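Local structure of V-type ATPase 116 kDa subunit (Meiothermus ruber, 3RRK) at residues A[47-50]-A[51-54]; A[55-58]-A[59-63]; A[248-251]-A[252-256]; A[277-281]-A[282-286]. The protein probably takes part in rotary, ATP-driven proton transport as the V-ATPase homolog of subunit a, this chain being that subunit's cytoplasmic N-terminal domain. All coordinates share one frame; numbering follows the deposited sequence.

Overall arrangement
Interactions 1, 2 and 4 cluster at the end of the molecule that carries the four-stranded sheet, and interaction 3 lies on the helical arm. Interaction 1 is a turn in the loop that leads into helix 56-79, and interaction 2, directly next in sequence, is the start of that helix. They touch, Leu54 O packing 3.2 Å from Glu59 OE2, with centres about 15 Å apart. Interaction 4, where helix 224-281 ends, packs against interaction 1 with centres about 8 Å apart: Ala281 CB lies 3.3 Å from Leu49 O. Interactions 2 and 4 do not touch. Interaction 3 shares helix 224-281 with interaction 4, yet their centres are about 42 Å apart. No ligand joins them.

Interaction 1 (A[47-50]-A[51-54]); sequences DELG and EYRL
Tyr52 N donates to Leu49 O over 2.7 Å, with an N-H...O angle of 154°. The donor stands above the carbonyl plane, 44° out of it, and does not follow a lone pair. One residue on, Arg53 N makes a weak bond of 3.0 Å to Gly50 O. Both bonds span three residues, as in a 3-10 turn. The turn lies in the loop between strand 41-44 and helix 56-79, within the proximal lobe.

The Tyr52 ring turns an edge back to Leu49. Its CG is opposite the carbonyl carbon and beside the backbone N (chi1 -61°). This brings Tyr52 CD2 to 3.6 Å from Leu49 O. Leu49 CA meets the ring at its edge, in plane, and Leu49 CD2 lies 4.3 Å from Tyr52 CD2. Glu51 CD sits 4.0 Å above one face of the Tyr52 ring, offset toward the rim. Beyond the turn, the ring also touches Lys16 and Ile18 of strand 15-21. Replacing Tyr52 by an alanine would probably leave Leu49 CD2 and Ile18 without their aromatic neighbour. Glu48 OE2 is engaged by Arg45 N, just before the turn. The turn thus relies on two backbone bonds, one of them weak, and on the packing of one ring; no salt bridge crosses it.

Interaction 2 (A[55-58]-A[59-63]); sequences SPTE and EAELK
Glu59 N donates to Ser55 O in a nearly straight bond of 2.8 Å, the N-H...O angle being 170°. The CB of Glu59 also rests 3.7 Å from Ser55 O. Ala60 N bonds Pro56 O at 3.0 Å and makes a second, weak bond to Thr57 O. The methyl group of Ala60 lies against both of these carbonyl oxygens.

These bonds open helix 56-79, and Ser55 is its N-cap. Ser55 and Glu58 form a capping box: Glu58 N donates to Ser55 OG, and Ser55 N donates to Glu58 OE1 over 2.6 Å. The Glu58 chain bends at chi2 (142°), and its carboxylate reaches back to the serine.

Glu61 N bonds Thr57 O at 3.2 Å. Its side chain lies across those of Thr57 and Glu58. Glu61 CG approaches Thr57 O to 3.4 Å, and Glu61 OE2 comes within 3.7 Å of Thr57 CG2. The carboxylates of Glu58 and Glu61 are turned 86° apart and do not touch. Glu61 OE1 is hydrogen-bonded to Tyr274 OH of helix 224-281. Cutting Glu61 back to an alanine is likely to leave the Tyr274 hydroxyl without this partner and to remove the chain that crosses Thr57 CG2.

Leu62 N continues the helical pattern with a bond of 2.9 Å to Glu58 O. The Leu62 side chain then leads away, onto Val271 and Tyr274.

Interaction 3 (A[248-251]-A[252-256]); sequences EVAR and LSRES
Arg254 folds its guanidinium back over the preceding turn of helix 224-281, which runs beside helix 94-138 in the long arm of the domain. Arg251 CA lies 3.7 Å above one face of the Arg254 guanidinium, offset toward its rim, and Ala250 O lies over the same face. Arg254 NH1 comes within 3.5 Å of Ala250 CB, and NH2 stands near Arg251 CB. A bend at chi3 (-63°) lets the chain double back in this way.

One residue further, Glu255 lies alongside Arg251 and points the same way. Glu255 OE2 touches the methylene Arg251 CG at 3.3 Å. The charged ends do not meet: Arg251 NE is 4.8 Å from Glu255 OE2. The contact is therefore between a carboxylate and an aliphatic stem, with the guanidinium and carboxylate planes 56° apart. Glu255 OE1 has a long, weak ion pair with Arg107 of helix 94-138.

Behind these side chains runs the regular helix backbone. Arg254 N bonds Ala250 O at 3.0 Å, and Glu255 N bonds Arg251 O. Leu252 N and Ser253 N do the same with Glu248 O and Val249 O. Another face of the helix turns to helix 94-138, where Val249 packs on Leu111 and Arg115, and Leu252 on Arg107.

The Arg251 guanidinium is drawn toward the start of the segment. The chain bends at chi3 (-59°), Glu248 CD meets the group at its edge, in plane, and Arg251 NH1 forms a salt bridge of 2.6 Å to Glu248 OE2.

Interaction 4 (A[277-281]-A[282-286]); sequences VADMA and AGKYG
The Tyr285 ring approaches Met280 obliquely, with Tyr285 CD2 4.4 Å from Met280 CA. The ring also touches Ala20 of strand 15-21. A second flat group, the peptide carbonyl of Asp279, is met from both of its faces. Ala282 N reaches Asp279 O at 2.9 Å from well above the plane, 70° out of it. Lys284 N comes to Asp279 O at 3.1 Å from the opposite face, tilted 28° from the plane. Two donors thus grip this one carbonyl oxygen.

Gly283 N adds a bond of 3.0 Å to Met280 O. Together, the bonds from Lys284 N and Gly283 N make a Schellman motif, which ends helix 224-281 and turns the chain toward strand 287-293. Gly283 is its C-prime residue and has a positive phi (56°).

The side chains of Asp279 and Lys284 lie side by side and point the same way. Lys284 CD rests 3.6 Å from Asp279 CB and also lies near the carboxylate. At 4.5 Å, Lys284 NZ and Asp279 OD2 are too far apart for a salt bridge, though their opposite charges probably still attract. Met280 turns to the sheet, where it packs on Ile18, Ala20 and Asp310.

Interaction 1 (A[47-50]-A[51-54])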
loop_
_atom_site.group_PDB
_atom_site.type_symbol
_atom_site.label_atom_id
_atom_site.label_comp_id
_atom_site.label_asym_id
_atom_site.label_seq_id
_atom_site.Cartn_x
_atom_site.Cartn_y
_atom_site.Cartn_z
ATOM N N ASP A 47 11.425 24.324 -31.608
ATOM C CA ASP A 47 10.587 25.528 -31.535
ATOM C C ASP A 47 9.145 25.325 -31.982
ATOM O O ASP A 47 8.210 25.765 -31.318
ATOM C CB ASP A 47 11.164 26.638 -32.420
ATOM C CG ASP A 47 12.472 27.177 -31.909
ATOM O OD1 ASP A 47 12.680 27.162 -30.678
ATOM O OD2 ASP A 47 13.285 27.627 -32.742
ATOM N N GLU A 48 8.974 24.686 -33.132
ATOM C CA GLU A 48 7.688 24.685 -33.820
ATOM C C GLU A 48 6.759 23.579 -33.355
ATOM O O GLU A 48 5.774 23.266 -34.017
ATOM C CB GLU A 48 7.901 24.612 -35.334
ATOM C CG GLU A 48 8.880 23.533 -35.767
ATOM C CD GLU A 48 9.688 23.919 -37.001
ATOM O OE1 GLU A 48 9.722 25.116 -37.358
ATOM O OE2 GLU A 48 10.296 23.017 -37.614
ATOM N N LEU A 49 7.079 22.997 -32.205
ATOM C CA LEU A 49 6.266 21.941 -31.614
ATOM C C LEU A 49 5.329 22.499 -30.557
ATOM O O LEU A 49 4.362 21.848 -30.171
ATOM C CB LEU A 49 7.164 20.867 -31.012
ATOM C CG LEU A 49 8.103 20.278 -32.067
ATOM C CD1 LEU A 49 9.196 19.401 -31.455
ATOM C CD2 LEU A 49 7.293 19.516 -33.111
ATOM N N GLY A 50 5.623 23.711 -30.097
ATOM C CA GLY A 50 4.786 24.397 -29.123
ATOM C C GLY A 50 3.305 24.312 -29.445
ATOM O O GLY A 50 2.481 24.123 -28.561
ATOM N N GLU A 51 2.975 24.446 -30.725
ATOM C CA GLU A 51 1.601 24.346 -31.200
ATOM C C GLU A 51 0.905 23.038 -30.811
ATOM O O GLU A 51 -0.316 22.995 -30.693
ATOM C CB GLU A 51 1.576 24.519 -32.716
ATOM C CG GLU A 51 0.416 23.830 -33.406
ATOM C CD GLU A 51 0.696 23.580 -34.873
ATOM O OE1 GLU A 51 1.883 23.624 -35.267
ATOM O OE2 GLU A 51 -0.267 23.341 -35.630
ATOM N N TYR A 52 1.673 21.971 -30.613
ATOM C CA TYR A 52 1.092 20.679 -30.248
ATOM C C TYR A 52 0.925 20.523 -28.728
ATOM O O TYR A 52 0.867 19.414 -28.200
ATOM C CB TYR A 52 1.917 19.543 -30.852
ATOM C CG TYR A 52 1.955 19.612 -32.363
ATOM C CD1 TYR A 52 0.898 19.131 -33.125
ATOM C CD2 TYR A 52 3.036 20.183 -33.028
ATOM C CE1 TYR A 52 0.916 19.203 -34.506
ATOM C CE2 TYR A 52 3.065 20.261 -34.411
ATOM C CZ TYR A 52 2.000 19.768 -35.146
ATOM O OH TYR A 52 2.013 19.839 -36.524
ATOM N N ARG A 53 0.839 21.664 -28.051
ATOM C CA ARG A 53 0.642 21.770 -26.609
ATOM C C ARG A 53 -0.774 21.332 -26.250
ATOM O O ARG A 53 -1.736 21.792 -26.863
ATOM C CB ARG A 53 0.840 23.236 -26.229
ATOM C CG ARG A 53 0.678 23.598 -24.774
ATOM C CD ARG A 53 0.604 25.115 -24.655
ATOM N NE ARG A 53 0.934 25.617 -23.321
ATOM C CZ ARG A 53 0.059 25.758 -22.329
ATOM N NH1 ARG A 53 -1.211 25.418 -22.506
ATOM N NH2 ARG A 53 0.457 26.231 -21.157
ATOM N N LEU A 54 -0.907 20.445 -25.265
ATOM C CA LEU A 54 -2.216 19.931 -24.849
ATOM C C LEU A 54 -3.152 21.044 -24.395
ATOM O O LEU A 54 -2.728 21.941 -23.661
ATOM C CB LEU A 54 -2.049 18.949 -23.689
ATOM C CG LEU A 54 -1.317 17.631 -23.924
ATOM C CD1 LEU A 54 -1.212 16.864 -22.639
ATOM C CD2 LEU A 54 -2.032 16.805 -24.970
#

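Interaction 2 (A[55-58]-A[59-63])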
loop_
_atom_site.group_PDB
_atom_site.type_symbol
_atom_site.label_atom_id
_atom_site.label_comp_id
_atom_site.label_asym_id
_atom_site.label_seq_id
_atom_site.Cartn_x
_atom_site.Cartn_y
_atom_site.Cartn_z
ATOM N N SER A 55 -4.421 20.981 -24.807
ATOM C CA SER A 55 -5.433 21.941 -24.335
ATOM C C SER A 55 -5.845 21.656 -22.891
ATOM O O SER A 55 -5.655 20.545 -22.397
ATOM C CB SER A 55 -6.672 21.952 -25.247
ATOM O OG SER A 55 -7.383 20.722 -25.217
ATOM N N PRO A 56 -6.399 22.660 -22.198
ATOM C CA PRO A 56 -6.893 22.401 -20.840
ATOM C C PRO A 56 -7.749 21.159 -20.853
ATOM O O PRO A 56 -7.664 20.315 -19.971
ATOM C CB PRO A 56 -7.747 23.627 -20.546
ATOM C CG PRO A 56 -7.086 24.731 -21.350
ATOM C CD PRO A 56 -6.455 24.086 -22.557
ATOM N N THR A 57 -8.550 21.036 -21.897
ATOM C CA THR A 57 -9.387 19.861 -22.080
ATOM C C THR A 57 -8.610 18.552 -22.196
ATOM O O THR A 57 -8.958 17.562 -21.548
ATOM C CB THR A 57 -10.337 20.062 -23.264
ATOM O OG1 THR A 57 -11.307 21.058 -22.904
ATOM C CG2 THR A 57 -11.045 18.778 -23.604
ATOM N N GLU A 58 -7.548 18.534 -22.992
ATOM C CA GLU A 58 -6.729 17.327 -23.094
ATOM C C GLU A 58 -5.934 17.004 -21.812
ATOM O O GLU A 58 -5.730 15.829 -21.466
ATOM C CB GLU A 58 -5.808 17.408 -24.306
ATOM C CG GLU A 58 -6.526 17.205 -25.621
ATOM C CD GLU A 58 -5.992 18.098 -26.730
ATOM O OE1 GLU A 58 -5.296 19.094 -26.427
ATOM O OE2 GLU A 58 -6.282 17.805 -27.906
ATOM N N GLU A 59 -5.480 18.043 -21.112
ATOM C CA GLU A 59 -4.825 17.843 -19.832
ATOM C C GLU A 59 -5.770 17.198 -18.814
ATOM O O GLU A 59 -5.354 16.375 -17.991
ATOM C CB GLU A 59 -4.219 19.145 -19.315
ATOM C CG GLU A 59 -2.774 19.334 -19.775
ATOM C CD GLU A 59 -2.371 20.798 -19.868
ATOM O OE1 GLU A 59 -2.869 21.600 -19.044
ATOM O OE2 GLU A 59 -1.558 21.148 -20.767
ATOM N N ALA A 60 -7.051 17.531 -18.896
ATOM C CA ALA A 60 -8.000 16.937 -17.986
ATOM C C ALA A 60 -8.237 15.463 -18.323
ATOM O O ALA A 60 -8.413 14.624 -17.434
ATOM C CB ALA A 60 -9.263 17.711 -17.996
ATOM N N GLU A 61 -8.232 15.138 -19.605
ATOM C CA GLU A 61 -8.312 13.735 -20.015
ATOM C C GLU A 61 -7.104 12.937 -19.512
ATOM O O GLU A 61 -7.253 11.832 -18.982
ATOM C CB GLU A 61 -8.458 13.615 -21.542
ATOM C CG GLU A 61 -9.738 14.261 -22.111
ATOM C CD GLU A 61 -9.708 14.499 -23.628
ATOM O OE1 GLU A 61 -8.754 14.052 -24.311
ATOM O OE2 GLU A 61 -10.641 15.158 -24.139
ATOM N N LEU A 62 -5.905 13.504 -19.668
ATOM C CA LEU A 62 -4.696 12.867 -19.170
ATOM C C LEU A 62 -4.855 12.570 -17.683
ATOM O O LEU A 62 -4.621 11.440 -17.260
ATOM C CB LEU A 62 -3.460 13.736 -19.430
ATOM C CG LEU A 62 -2.124 13.315 -18.775
ATOM C CD1 LEU A 62 -1.798 11.825 -19.002
ATOM C CD2 LEU A 62 -0.951 14.203 -19.234
ATOM N N LYS A 63 -5.269 13.572 -16.899
ATOM C CA LYS A 63 -5.401 13.378 -15.460
ATOM C C LYS A 63 -6.372 12.242 -15.161
ATOM O O LYS A 63 -6.111 11.427 -14.281
ATOM C CB LYS A 63 -5.834 14.661 -14.742
ATOM C CG LYS A 63 -4.808 15.786 -14.726
ATOM C CD LYS A 63 -3.704 15.576 -13.689
ATOM C CE LYS A 63 -4.050 16.241 -12.355
ATOM N NZ LYS A 63 -2.963 16.080 -11.331
#

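Interaction 3 (A[248-251]-A[252-256])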
loop_
_atom_site.group_PDB
_atom_site.type_symbol
_atom_site.label_atom_id
_atom_site.label_comp_id
_atom_site.label_asym_id
_atom_site.label_seq_id
_atom_site.Cartn_x
_atom_site.Cartn_y
_atom_site.Cartn_z
ATOM N N GLU A 248 -15.577 -12.222 -0.271
ATOM C CA GLU A 248 -15.924 -11.016 -1.000
ATOM C C GLU A 248 -14.811 -10.626 -1.976
ATOM O O GLU A 248 -15.069 -10.228 -3.110
ATOM C CB GLU A 248 -16.149 -9.883 -0.005
ATOM C CG GLU A 248 -17.467 -9.953 0.700
ATOM C CD GLU A 248 -18.590 -9.444 -0.173
ATOM O OE1 GLU A 248 -18.643 -8.212 -0.417
ATOM O OE2 GLU A 248 -19.405 -10.283 -0.626
ATOM N N VAL A 249 -13.572 -10.716 -1.509
ATOM C CA VAL A 249 -12.437 -10.412 -2.344
ATOM C C VAL A 249 -12.343 -11.392 -3.527
ATOM O O VAL A 249 -12.191 -10.971 -4.677
ATOM C CB VAL A 249 -11.133 -10.366 -1.512
ATOM C CG1 VAL A 249 -9.930 -10.148 -2.416
ATOM C CG2 VAL A 249 -11.224 -9.246 -0.455
ATOM N N ALA A 250 -12.466 -12.686 -3.248
ATOM C CA ALA A 250 -12.530 -13.692 -4.308
ATOM C C ALA A 250 -13.621 -13.360 -5.312
ATOM O O ALA A 250 -13.389 -13.338 -6.513
ATOM C CB ALA A 250 -12.756 -15.081 -3.732
ATOM N N ARG A 251 -14.818 -13.094 -4.813
ATOM C CA ARG A 251 -15.935 -12.740 -5.679
ATOM C C ARG A 251 -15.605 -11.532 -6.557
ATOM O O ARG A 251 -15.986 -11.477 -7.718
ATOM C CB ARG A 251 -17.190 -12.509 -4.847
ATOM C CG ARG A 251 -18.401 -12.041 -5.623
ATOM C CD ARG A 251 -19.622 -11.963 -4.712
ATOM N NE ARG A 251 -19.922 -13.261 -4.102
ATOM C CZ ARG A 251 -19.856 -13.526 -2.796
ATOM N NH1 ARG A 251 -19.511 -12.577 -1.929
ATOM N NH2 ARG A 251 -20.148 -14.745 -2.351
ATOM N N LEU A 252 -14.861 -10.577 -6.020
ATOM C CA LEU A 252 -14.521 -9.398 -6.801
ATOM C C LEU A 252 -13.501 -9.752 -7.897
ATOM O O LEU A 252 -13.546 -9.212 -9.002
ATOM C CB LEU A 252 -14.005 -8.285 -5.893
ATOM C CG LEU A 252 -13.752 -6.933 -6.562
ATOM C CD1 LEU A 252 -15.023 -6.427 -7.185
ATOM C CD2 LEU A 252 -13.200 -5.907 -5.584
ATOM N N SER A 253 -12.596 -10.672 -7.584
ATOM C CA SER A 253 -11.632 -11.153 -8.553
ATOM C C SER A 253 -12.324 -11.871 -9.728
ATOM O O SER A 253 -12.086 -11.577 -10.901
ATOM C CB SER A 253 -10.654 -12.103 -7.883
ATOM O OG SER A 253 -9.535 -12.332 -8.720
ATOM N N ARG A 254 -13.186 -12.818 -9.410
ATOM C CA ARG A 254 -13.889 -13.542 -10.449
ATOM C C ARG A 254 -14.757 -12.616 -11.299
ATOM O O ARG A 254 -14.827 -12.758 -12.511
ATOM C CB ARG A 254 -14.723 -14.668 -9.841
ATOM C CG ARG A 254 -13.899 -15.715 -9.110
ATOM C CD ARG A 254 -14.721 -16.963 -8.787
ATOM N NE ARG A 254 -15.821 -16.648 -7.882
ATOM C CZ ARG A 254 -15.745 -16.709 -6.556
ATOM N NH1 ARG A 254 -14.617 -17.086 -5.973
ATOM N NH2 ARG A 254 -16.800 -16.394 -5.815
ATOM N N GLU A 255 -15.414 -11.653 -10.670
ATOM C CA GLU A 255 -16.333 -10.802 -11.409
ATOM C C GLU A 255 -15.607 -9.757 -12.241
ATOM O O GLU A 255 -16.077 -9.358 -13.304
ATOM C CB GLU A 255 -17.277 -10.091 -10.447
ATOM C CG GLU A 255 -18.256 -10.990 -9.718
ATOM C CD GLU A 255 -19.029 -10.240 -8.637
ATOM O OE1 GLU A 255 -18.572 -9.138 -8.226
ATOM O OE2 GLU A 255 -20.089 -10.760 -8.209
ATOM N N SER A 256 -14.459 -9.311 -11.754
ATOM C CA SER A 256 -13.867 -8.089 -12.277
ATOM C C SER A 256 -12.350 -8.107 -12.514
ATOM O O SER A 256 -11.798 -7.132 -13.024
ATOM C CB SER A 256 -14.225 -6.912 -11.350
ATOM O OG SER A 256 -15.519 -6.425 -11.628
#

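Interaction 4 (A[277-281]-A[282-286])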
loop_
_atom_site.group_PDB
_atom_site.type_symbol
_atom_site.label_atom_id
_atom_site.label_comp_id
_atom_site.label_asym_id
_atom_site.label_seq_id
_atom_site.Cartn_x
_atom_site.Cartn_y
_atom_site.Cartn_z
ATOM N N VAL A 277 2.891 13.441 -26.596
ATOM C CA VAL A 277 2.500 14.694 -27.208
ATOM C C VAL A 277 2.950 15.905 -26.389
ATOM O O VAL A 277 3.482 16.872 -26.940
ATOM C CB VAL A 277 0.979 14.751 -27.388
ATOM C CG1 VAL A 277 0.561 16.095 -27.965
ATOM C CG2 VAL A 277 0.524 13.602 -28.270
ATOM N N ALA A 278 2.741 15.849 -25.078
ATOM C CA ALA A 278 3.069 16.981 -24.207
ATOM C C ALA A 278 4.570 17.221 -24.120
ATOM O O ALA A 278 5.026 18.368 -24.171
ATOM C CB ALA A 278 2.476 16.785 -22.814
ATOM N N ASP A 279 5.330 16.136 -23.983
ATOM C CA ASP A 279 6.784 16.222 -23.885
ATOM C C ASP A 279 7.379 16.713 -25.197
ATOM O O ASP A 279 8.220 17.601 -25.221
ATOM C CB ASP A 279 7.377 14.861 -23.536
ATOM C CG ASP A 279 6.902 14.342 -22.197
ATOM O OD1 ASP A 279 6.303 15.126 -21.419
ATOM O OD2 ASP A 279 7.138 13.144 -21.923
ATOM N N MET A 280 6.930 16.118 -26.290
ATOM C CA MET A 280 7.297 16.576 -27.613
ATOM C C MET A 280 7.089 18.078 -27.746
ATOM O O MET A 280 8.016 18.801 -28.072
ATOM C CB MET A 280 6.471 15.835 -28.651
ATOM C CG MET A 280 6.713 16.272 -30.068
ATOM S SD MET A 280 5.677 15.291 -31.152
ATOM C CE MET A 280 6.296 13.668 -30.772
ATOM N N ALA A 281 5.874 18.543 -27.486
ATOM C CA ALA A 281 5.555 19.970 -27.572
ATOM C C ALA A 281 6.382 20.811 -26.610
ATOM O O ALA A 281 6.519 22.018 -26.796
ATOM C CB ALA A 281 4.058 20.205 -27.330
ATOM N N ALA A 282 6.930 20.176 -25.579
ATOM C CA ALA A 282 7.727 20.878 -24.574
ATOM C C ALA A 282 9.200 20.933 -24.974
ATOM O O ALA A 282 10.062 21.247 -24.155
ATOM C CB ALA A 282 7.564 20.210 -23.206
ATOM N N GLY A 283 9.479 20.625 -26.237
ATOM C CA GLY A 283 10.837 20.580 -26.742
ATOM C C GLY A 283 11.729 19.645 -25.949
ATOM O O GLY A 283 12.937 19.864 -25.841
ATOM N N LYS A 284 11.141 18.591 -25.398
ATOM C CA LYS A 284 11.887 17.643 -24.574
ATOM C C LYS A 284 12.667 16.664 -25.459
ATOM O O LYS A 284 13.294 15.733 -24.972
ATOM C CB LYS A 284 10.940 16.909 -23.597
ATOM C CG LYS A 284 11.614 15.915 -22.637
ATOM C CD LYS A 284 10.590 15.061 -21.868
ATOM C CE LYS A 284 11.234 13.900 -21.076
ATOM N NZ LYS A 284 11.613 12.706 -21.901
ATOM N N TYR A 285 12.632 16.888 -26.765
ATOM C CA TYR A 285 13.419 16.072 -27.682
ATOM C C TYR A 285 14.244 16.895 -28.674
ATOM O O TYR A 285 13.779 17.912 -29.203
ATOM C CB TYR A 285 12.512 15.089 -28.401
ATOM C CG TYR A 285 11.993 14.035 -27.473
ATOM C CD1 TYR A 285 12.862 13.321 -26.665
ATOM C CD2 TYR A 285 10.639 13.767 -27.382
ATOM C CE1 TYR A 285 12.403 12.347 -25.802
ATOM C CE2 TYR A 285 10.161 12.795 -26.515
ATOM C CZ TYR A 285 11.051 12.085 -25.730
ATOM O OH TYR A 285 10.589 11.116 -24.864
ATOM N N GLY A 286 15.473 16.446 -28.917
ATOM C CA GLY A 286 16.387 17.147 -29.803
ATOM C C GLY A 286 16.102 16.926 -31.278
ATOM O O GLY A 286 16.159 17.859 -32.084
#